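Local structure of ESX-1 secretion system protein EccA1 (Mycobacterium tuberculosis, 4F3V) at residues I210-A215 with P241-A246; A217-S220 with A226-A229; D5-L10 with N34-A39. The protein is an ATPase component of the ESX-1 type VII secretion system, represented by its TPR-like N-terminal domain, and may provide energy for exporting virulence factors. All blocks are in the same frame, centred on the assembly; numbering follows the deposited sequence.

Contact 1: I210-A215 with P241-A246; sequences IAWYLA and PKVAAA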
loop_
_atom_site.group_PDB
_atom_site.type_symbol
_atom_site.label_atom_id
_atom_site.label_comp_id
_atom_site.label_asym_id
_atom_site.label_seq_id
_atom_site.Cartn_x
_atom_site.Cartn_y
_atom_site.Cartn_z
ATOM N N ILE A 210 0.803 -12.592 7.408
ATOM C CA ILE A 210 1.410 -13.173 8.596
ATOM C C ILE A 210 1.162 -14.701 8.601
ATOM O O ILE A 210 2.113 -15.492 8.702
ATOM C CB ILE A 210 0.881 -12.531 9.897
ATOM C CG1 ILE A 210 1.422 -11.101 10.051
ATOM C CG2 ILE A 210 1.309 -13.371 11.101
ATOM C CD1 ILE A 210 0.776 -10.311 11.186
ATOM N N ALA A 211 -0.098 -15.118 8.471
ATOM C CA ALA A 211 -0.429 -16.561 8.545
ATOM C C ALA A 211 0.129 -17.334 7.347
ATOM O O ALA A 211 0.678 -18.410 7.504
ATOM C CB ALA A 211 -1.938 -16.763 8.661
ATOM N N TRP A 212 0.008 -16.757 6.153
ATOM C CA TRP A 212 0.516 -17.391 4.945
ATOM C C TRP A 212 1.986 -17.664 5.000
ATOM O O TRP A 212 2.433 -18.765 4.723
ATOM C CB TRP A 212 0.221 -16.529 3.717
ATOM C CG TRP A 212 0.791 -17.092 2.455
ATOM C CD1 TRP A 212 1.914 -16.646 1.745
ATOM C CD2 TRP A 212 0.257 -18.204 1.673
ATOM N NE1 TRP A 212 2.115 -17.409 0.628
ATOM C CE2 TRP A 212 1.146 -18.363 0.521
ATOM C CE3 TRP A 212 -0.838 -19.066 1.811
ATOM C CZ2 TRP A 212 0.936 -19.354 -0.435
ATOM C CZ3 TRP A 212 -1.040 -20.053 0.843
ATOM C CH2 TRP A 212 -0.164 -20.202 -0.252
ATOM N N TYR A 213 2.763 -16.659 5.366
ATOM C CA TYR A 213 4.210 -16.820 5.395
ATOM C C TYR A 213 4.683 -17.662 6.577
ATOM O O TYR A 213 5.676 -18.389 6.452
ATOM C CB TYR A 213 4.918 -15.456 5.282
ATOM C CG TYR A 213 4.923 -14.950 3.850
ATOM C CD1 TYR A 213 5.781 -15.505 2.895
ATOM C CD2 TYR A 213 4.067 -13.954 3.434
ATOM C CE1 TYR A 213 5.787 -15.070 1.567
ATOM C CE2 TYR A 213 4.060 -13.510 2.111
ATOM C CZ TYR A 213 4.927 -14.062 1.190
ATOM O OH TYR A 213 4.920 -13.620 -0.113
ATOM N N LEU A 214 3.980 -17.593 7.710
ATOM C CA LEU A 214 4.255 -18.545 8.802
ATOM C C LEU A 214 4.022 -19.960 8.302
ATOM O O LEU A 214 4.838 -20.842 8.567
ATOM C CB LEU A 214 3.394 -18.290 10.050
ATOM C CG LEU A 214 3.799 -17.157 11.016
ATOM C CD1 LEU A 214 2.667 -16.847 12.017
ATOM C CD2 LEU A 214 5.093 -17.541 11.755
ATOM N N ALA A 215 2.903 -20.195 7.605
ATOM C CA ALA A 215 2.574 -21.550 7.112
ATOM C C ALA A 215 3.635 -22.024 6.153
ATOM O O ALA A 215 4.109 -23.174 6.238
ATOM C CB ALA A 215 1.198 -21.600 6.454
ATOM N N PRO A 241 -8.507 -19.096 -3.023
ATOM C CA PRO A 241 -8.076 -20.236 -3.847
ATOM C C PRO A 241 -6.679 -20.789 -3.541
ATOM O O PRO A 241 -6.524 -21.987 -3.431
ATOM C CB PRO A 241 -8.135 -19.673 -5.271
ATOM C CG PRO A 241 -9.267 -18.700 -5.207
ATOM C CD PRO A 241 -9.204 -18.077 -3.830
ATOM N N LYS A 242 -5.670 -19.945 -3.393
ATOM C CA LYS A 242 -4.317 -20.470 -3.169
ATOM C C LYS A 242 -4.147 -21.114 -1.760
ATOM O O LYS A 242 -3.237 -21.934 -1.557
ATOM C CB LYS A 242 -3.252 -19.400 -3.444
ATOM C CG LYS A 242 -2.677 -18.727 -2.209
ATOM C CD LYS A 242 -1.934 -17.431 -2.501
ATOM C CE LYS A 242 -1.825 -16.622 -1.212
ATOM N NZ LYS A 242 -0.856 -15.510 -1.235
ATOM N N VAL A 243 -5.001 -20.738 -0.802
ATOM C CA VAL A 243 -4.961 -21.338 0.528
ATOM C C VAL A 243 -5.579 -22.741 0.464
ATOM O O VAL A 243 -4.998 -23.702 0.979
ATOM C CB VAL A 243 -5.670 -20.458 1.579
ATOM C CG1 VAL A 243 -5.674 -21.151 2.936
ATOM C CG2 VAL A 243 -4.962 -19.118 1.699
ATOM N N ALA A 244 -6.723 -22.854 -0.216
ATOM C CA ALA A 244 -7.344 -24.148 -0.491
ATOM C C ALA A 244 -6.367 -25.072 -1.207
ATOM O O ALA A 244 -6.236 -26.250 -0.848
ATOM C CB ALA A 244 -8.615 -23.971 -1.323
ATOM N N ALA A 245 -5.681 -24.534 -2.213
ATOM C CA ALA A 245 -4.714 -25.299 -2.996
ATOM C C ALA A 245 -3.524 -25.753 -2.131
ATOM O O ALA A 245 -3.081 -26.893 -2.214
ATOM C CB ALA A 245 -4.231 -24.487 -4.195
ATOM N N ALA A 246 -3.001 -24.866 -1.307
ATOM C CA ALA A 246 -1.855 -25.187 -0.453
ATOM C C ALA A 246 -2.223 -26.215 0.632
ATOM O O ALA A 246 -1.392 -27.028 1.037
ATOM C CB ALA A 246 -1.326 -23.910 0.173
#
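The helix segments carrying W212 and V243 run in nearly the same direction, 25° apart, with their axes 12.3 Å from each other at closest approach. Helix 224-237 lies between them in the chain. The parallel pairing of a helix with the next but one is consistent with the TPR-like fold of this domain. The axes are far apart for packed helices, and two long side chains, W212 and K242, bridge the distance.

W212 supplies the indole. It leaves helix 207-221 with CG anti to the backbone N (chi1 177°), which sends the ring across to helix 241-248. K242 lies over one face of the indole. Its chain is extended beyond CG and crosses the ring obliquely, from the six-membered end toward the pyrrole. CG starts over the far rim, 3.5 Å from CH2 of W212. CE sits above the six-membered ring, 3.7 Å from its centroid, in a CH-pi contact. NZ then reaches the five-membered ring and makes a cation-pi contact. The lysine therefore uses both its aliphatic chain and its charge on the same aromatic system.

The benzo end of the indole also meets two apolar groups at a slant. A246 CB lies 3.9 Å from W212 CH2. V243 CG2 touches W212 CZ3 at 4.1 Å. Beyond the two segments, Y252 packs on both K242 and A246, and Q235 of helix 224-237 touches V243.

On the same helix, W212 CD1 stands over the centre of the Y213 ring, 3.7 Å above its plane.

Contact 2: A217-S220 with A226-A229; sequences ARRS and AAVA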
loop_
_atom_site.group_PDB
_atom_site.type_symbol
_atom_site.label_atom_id
_atom_site.label_comp_id
_atom_site.label_asym_id
_atom_site.label_seq_id
_atom_site.Cartn_x
_atom_site.Cartn_y
_atom_site.Cartn_z
ATOM N N ALA A 217 6.784 -20.967 5.928
ATOM C CA ALA A 217 8.018 -21.230 6.672
ATOM C C ALA A 217 7.973 -22.591 7.375
ATOM O O ALA A 217 8.959 -23.342 7.351
ATOM C CB ALA A 217 8.313 -20.141 7.677
ATOM N N ARG A 218 6.849 -22.888 8.034
ATOM C CA ARG A 218 6.725 -24.162 8.733
ATOM C C ARG A 218 6.811 -25.333 7.788
ATOM O O ARG A 218 7.483 -26.341 8.078
ATOM C CB ARG A 218 5.413 -24.241 9.510
ATOM C CG ARG A 218 5.320 -23.245 10.640
ATOM C CD ARG A 218 6.229 -23.619 11.782
ATOM N NE ARG A 218 6.162 -22.577 12.785
ATOM C CZ ARG A 218 6.988 -22.455 13.818
ATOM N NH1 ARG A 218 7.987 -23.301 14.007
ATOM N NH2 ARG A 218 6.798 -21.462 14.671
ATOM N N ARG A 219 6.112 -25.235 6.667
ATOM C CA ARG A 219 6.117 -26.327 5.694
ATOM C C ARG A 219 7.539 -26.580 5.162
ATOM O O ARG A 219 7.973 -27.715 5.081
ATOM C CB ARG A 219 5.176 -26.031 4.536
ATOM C CG ARG A 219 5.243 -27.080 3.431
ATOM C CD ARG A 219 4.087 -26.930 2.470
ATOM N NE ARG A 219 2.869 -27.523 2.997
ATOM C CZ ARG A 219 1.669 -27.353 2.456
ATOM N NH1 ARG A 219 1.508 -26.586 1.379
ATOM N NH2 ARG A 219 0.618 -27.958 2.987
ATOM N N SER A 220 8.270 -25.517 4.819
ATOM C CA SER A 220 9.628 -25.694 4.277
ATOM C C SER A 220 10.599 -26.259 5.315
ATOM O O SER A 220 11.532 -26.955 4.970
ATOM C CB SER A 220 10.164 -24.391 3.708
ATOM O OG SER A 220 9.399 -24.022 2.556
ATOM N N ALA A 226 2.042 -27.967 11.745
ATOM C CA ALA A 226 1.961 -26.527 11.997
ATOM C C ALA A 226 1.466 -25.792 10.747
ATOM O O ALA A 226 0.594 -24.937 10.831
ATOM C CB ALA A 226 3.300 -25.965 12.457
ATOM N N ALA A 227 2.031 -26.115 9.588
ATOM C CA ALA A 227 1.634 -25.471 8.345
ATOM C C ALA A 227 0.138 -25.651 8.087
ATOM O O ALA A 227 -0.559 -24.714 7.712
ATOM C CB ALA A 227 2.444 -26.048 7.176
ATOM N N VAL A 228 -0.342 -26.873 8.277
ATOM C CA VAL A 228 -1.738 -27.210 8.015
ATOM C C VAL A 228 -2.649 -26.453 8.981
ATOM O O VAL A 228 -3.697 -25.970 8.573
ATOM C CB VAL A 228 -1.986 -28.754 8.108
ATOM C CG1 VAL A 228 -3.472 -29.076 8.266
ATOM C CG2 VAL A 228 -1.411 -29.476 6.890
ATOM N N ALA A 229 -2.259 -26.356 10.256
ATOM C CA ALA A 229 -3.057 -25.649 11.260
ATOM C C ALA A 229 -3.194 -24.158 10.853
ATOM O O ALA A 229 -4.290 -23.594 10.875
ATOM C CB ALA A 229 -2.449 -25.812 12.664
#
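This is the turn end of a helical hairpin in the TPR-like domain, where helix 207-221 closes on helix 224-237. R218 and R219 meet A226 and A227 there. The backbones come close, with the CA atoms of R218 and A227 5.3 Å apart. The short side chains of A226 and A227 are consistent with so close an approach.

A227 CB points at the first helix and rests on R219, 3.8 Å from its CB and equally near its backbone N. A226 CB meets the aliphatic part of R218, with CD 3.8 Å away. The bend at chi2 (-72°) keeps CD, like CG, against the A226 methyl, while the guanidinium leads away from the second segment.

R219 goes another way. Its chain is extended to CD and bends at chi3, and its guanidinium is held at several points. NH2 forms a salt bridge with E224, at the start of the second helix, and a hydrogen bond to A246 O, while NH1 is bonded to Y252 O.

Helix 187-198 touches the first segment, with F187 and E191 on A217, and L230 and L231 extend the contact of the two arginines along helix 224-237.

Contact 3: D5-L10 with N34-A39; sequences DRLASL and NYDESA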
loop_
_atom_site.group_PDB
_atom_site.type_symbol
_atom_site.label_atom_id
_atom_site.label_comp_id
_atom_site.label_asym_id
_atom_site.label_seq_id
_atom_site.Cartn_x
_atom_site.Cartn_y
_atom_site.Cartn_z
ATOM N N ASP A 5 -16.191 30.216 -10.617
ATOM C CA ASP A 5 -17.376 30.220 -9.775
ATOM C C ASP A 5 -18.167 28.937 -9.957
ATOM O O ASP A 5 -18.592 28.342 -8.976
ATOM C CB ASP A 5 -18.260 31.426 -10.069
ATOM C CG ASP A 5 -17.598 32.741 -9.693
ATOM O OD1 ASP A 5 -16.520 32.717 -9.067
ATOM O OD2 ASP A 5 -18.164 33.803 -10.020
ATOM N N ARG A 6 -18.337 28.498 -11.199
ATOM C CA ARG A 6 -19.081 27.277 -11.461
ATOM C C ARG A 6 -18.450 26.041 -10.790
ATOM O O ARG A 6 -19.144 25.249 -10.159
ATOM C CB ARG A 6 -19.204 27.036 -12.961
ATOM C CG ARG A 6 -20.219 25.955 -13.315
ATOM C CD ARG A 6 -20.519 25.827 -14.810
ATOM N NE ARG A 6 -21.140 24.517 -15.082
ATOM C CZ ARG A 6 -20.509 23.452 -15.594
ATOM N NH1 ARG A 6 -19.229 23.512 -15.979
ATOM N NH2 ARG A 6 -21.179 22.312 -15.744
ATOM N N LEU A 7 -17.139 25.885 -10.930
ATOM C CA LEU A 7 -16.418 24.737 -10.367
ATOM C C LEU A 7 -16.441 24.749 -8.837
ATOM O O LEU A 7 -16.572 23.700 -8.208
ATOM C CB LEU A 7 -14.964 24.694 -10.879
ATOM C CG LEU A 7 -14.756 24.548 -12.391
ATOM C CD1 LEU A 7 -13.266 24.287 -12.673
ATOM C CD2 LEU A 7 -15.637 23.473 -12.994
ATOM N N ALA A 8 -16.299 25.937 -8.261
ATOM C CA ALA A 8 -16.441 26.141 -6.814
ATOM C C ALA A 8 -17.772 25.590 -6.307
ATOM O O ALA A 8 -17.829 24.826 -5.352
ATOM C CB ALA A 8 -16.372 27.633 -6.471
ATOM N N SER A 9 -18.838 26.041 -6.950
ATOM C CA SER A 9 -20.149 25.686 -6.504
ATOM C C SER A 9 -20.396 24.154 -6.747
ATOM O O SER A 9 -21.005 23.502 -5.930
ATOM C CB SER A 9 -21.179 26.632 -7.122
ATOM O OG SER A 9 -21.572 26.195 -8.384
ATOM N N LEU A 10 -19.865 23.580 -7.831
ATOM C CA LEU A 10 -19.953 22.125 -8.048
ATOM C C LEU A 10 -19.201 21.358 -6.952
ATOM O O LEU A 10 -19.691 20.346 -6.450
ATOM C CB LEU A 10 -19.384 21.720 -9.417
ATOM C CG LEU A 10 -20.189 22.043 -10.684
ATOM C CD1 LEU A 10 -19.317 21.699 -11.891
ATOM C CD2 LEU A 10 -21.503 21.319 -10.750
ATOM N N ASN A 34 -13.611 17.083 -15.748
ATOM C CA ASN A 34 -13.881 17.263 -17.177
ATOM C C ASN A 34 -13.573 18.655 -17.694
ATOM O O ASN A 34 -13.162 18.797 -18.839
ATOM C CB ASN A 34 -15.352 16.948 -17.517
ATOM C CG ASN A 34 -15.639 15.453 -17.561
ATOM O OD1 ASN A 34 -14.732 14.630 -17.435
ATOM N ND2 ASN A 34 -16.909 15.099 -17.776
ATOM N N TYR A 35 -13.791 19.676 -16.863
ATOM C CA TYR A 35 -13.511 21.068 -17.230
ATOM C C TYR A 35 -12.127 21.539 -16.820
ATOM O O TYR A 35 -11.601 22.449 -17.420
ATOM C CB TYR A 35 -14.549 21.996 -16.604
ATOM C CG TYR A 35 -15.821 22.031 -17.459
ATOM C CD1 TYR A 35 -16.697 20.938 -17.491
ATOM C CD2 TYR A 35 -16.111 23.125 -18.274
ATOM C CE1 TYR A 35 -17.828 20.942 -18.298
ATOM C CE2 TYR A 35 -17.244 23.145 -19.077
ATOM C CZ TYR A 35 -18.096 22.055 -19.084
ATOM O OH TYR A 35 -19.205 22.086 -19.890
ATOM N N ASP A 36 -11.548 20.915 -15.796
ATOM C CA ASP A 36 -10.241 21.292 -15.320
ATOM C C ASP A 36 -9.497 20.055 -14.864
ATOM O O ASP A 36 -9.635 19.598 -13.716
ATOM C CB ASP A 36 -10.379 22.319 -14.192
ATOM C CG ASP A 36 -9.022 22.775 -13.618
ATOM O OD1 ASP A 36 -7.940 22.454 -14.196
ATOM O OD2 ASP A 36 -9.075 23.475 -12.589
ATOM N N GLU A 37 -8.682 19.521 -15.762
ATOM C CA GLU A 37 -7.918 18.327 -15.461
ATOM C C GLU A 37 -6.890 18.516 -14.336
ATOM O O GLU A 37 -6.387 17.547 -13.795
ATOM C CB GLU A 37 -7.280 17.769 -16.729
ATOM C CG GLU A 37 -6.116 18.529 -17.273
ATOM C CD GLU A 37 -5.517 17.820 -18.470
ATOM O OE1 GLU A 37 -6.004 16.725 -18.851
ATOM O OE2 GLU A 37 -4.547 18.360 -19.024
ATOM N N SER A 38 -6.588 19.768 -13.997
ATOM C CA SER A 38 -5.642 20.090 -12.936
ATOM C C SER A 38 -6.264 20.269 -11.552
ATOM O O SER A 38 -5.565 20.605 -10.621
ATOM C CB SER A 38 -4.940 21.374 -13.345
ATOM O OG SER A 38 -4.168 21.097 -14.491
ATOM N N ALA A 39 -7.575 20.028 -11.423
ATOM C CA ALA A 39 -8.285 20.243 -10.169
ATOM C C ALA A 39 -8.039 19.059 -9.228
ATOM O O ALA A 39 -8.886 18.179 -9.063
ATOM C CB ALA A 39 -9.786 20.442 -10.398
#
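The chi1 of R6 (-167°) sets CG opposite the backbone N, and the chain stays extended to NE, which carries the guanidinium out from helix 2-17 to the ring of Y35. Y35 turns CG away from its carbonyl carbon (chi1 -82°) and presents a ring face to the arginine.

One nitrogen does the touching. R6 NH1 stands 3.5 Å above the Y35 ring plane, over its centre, and its nearest ring atom is Y35 CZ at 3.6 Å. The guanidinium and ring planes are 65° apart, so this is a tilted cation-pi contact and not a flat stack. R6 CZ is 4.7 Å from the ring centroid. The other terminal nitrogen, R6 NH2, forms a salt bridge with E31 on helix 22-35. The arginine thus grips that helix through both a carboxylate and an aromatic ring.

L7 fills the apolar part of the contact. Its two methyls divide the work: CD2 lies 4.0 Å from Y35 CB, and CD1 lies 3.8 Å from D36 CB. L10 CD1 lies over one face of the R6 guanidinium, and L10 also packs on L28, E31 and I32.

D36 is where the chain leaves helix 22-35. OD1 accepts the N-H of S38, N to OD1 3.0 Å, in a bent bond that arrives from above the carboxylate plane. A39 N bonds to D36 O at 3.1 Å, closing a type I turn. An Asx turn over a type I beta turn leads to A39, the N-cap of helix 40-48, and links one helix to the next in this TPR-like domain.

From the N terminus, contact 3 comes first. It joins helix 2-17 to the end of helix 22-35 and the turn after it and closes a loop of 23 residues, mostly helical. That loop ends long before the others begin. Contact 1 later brings helix 207-221 to helix 241-248 across 25 intervening residues. Contact 2 lies wholly within that span and closes the short turn between helices 207-221 and 224-237. Contacts 1 and 2 share helix 207-221 and touch, with centres 9 Å apart. Together they join three successive helices. Contact 3 lies on the opposite side of the chain's centre from both, its centre about 47 Å from that of contact 1.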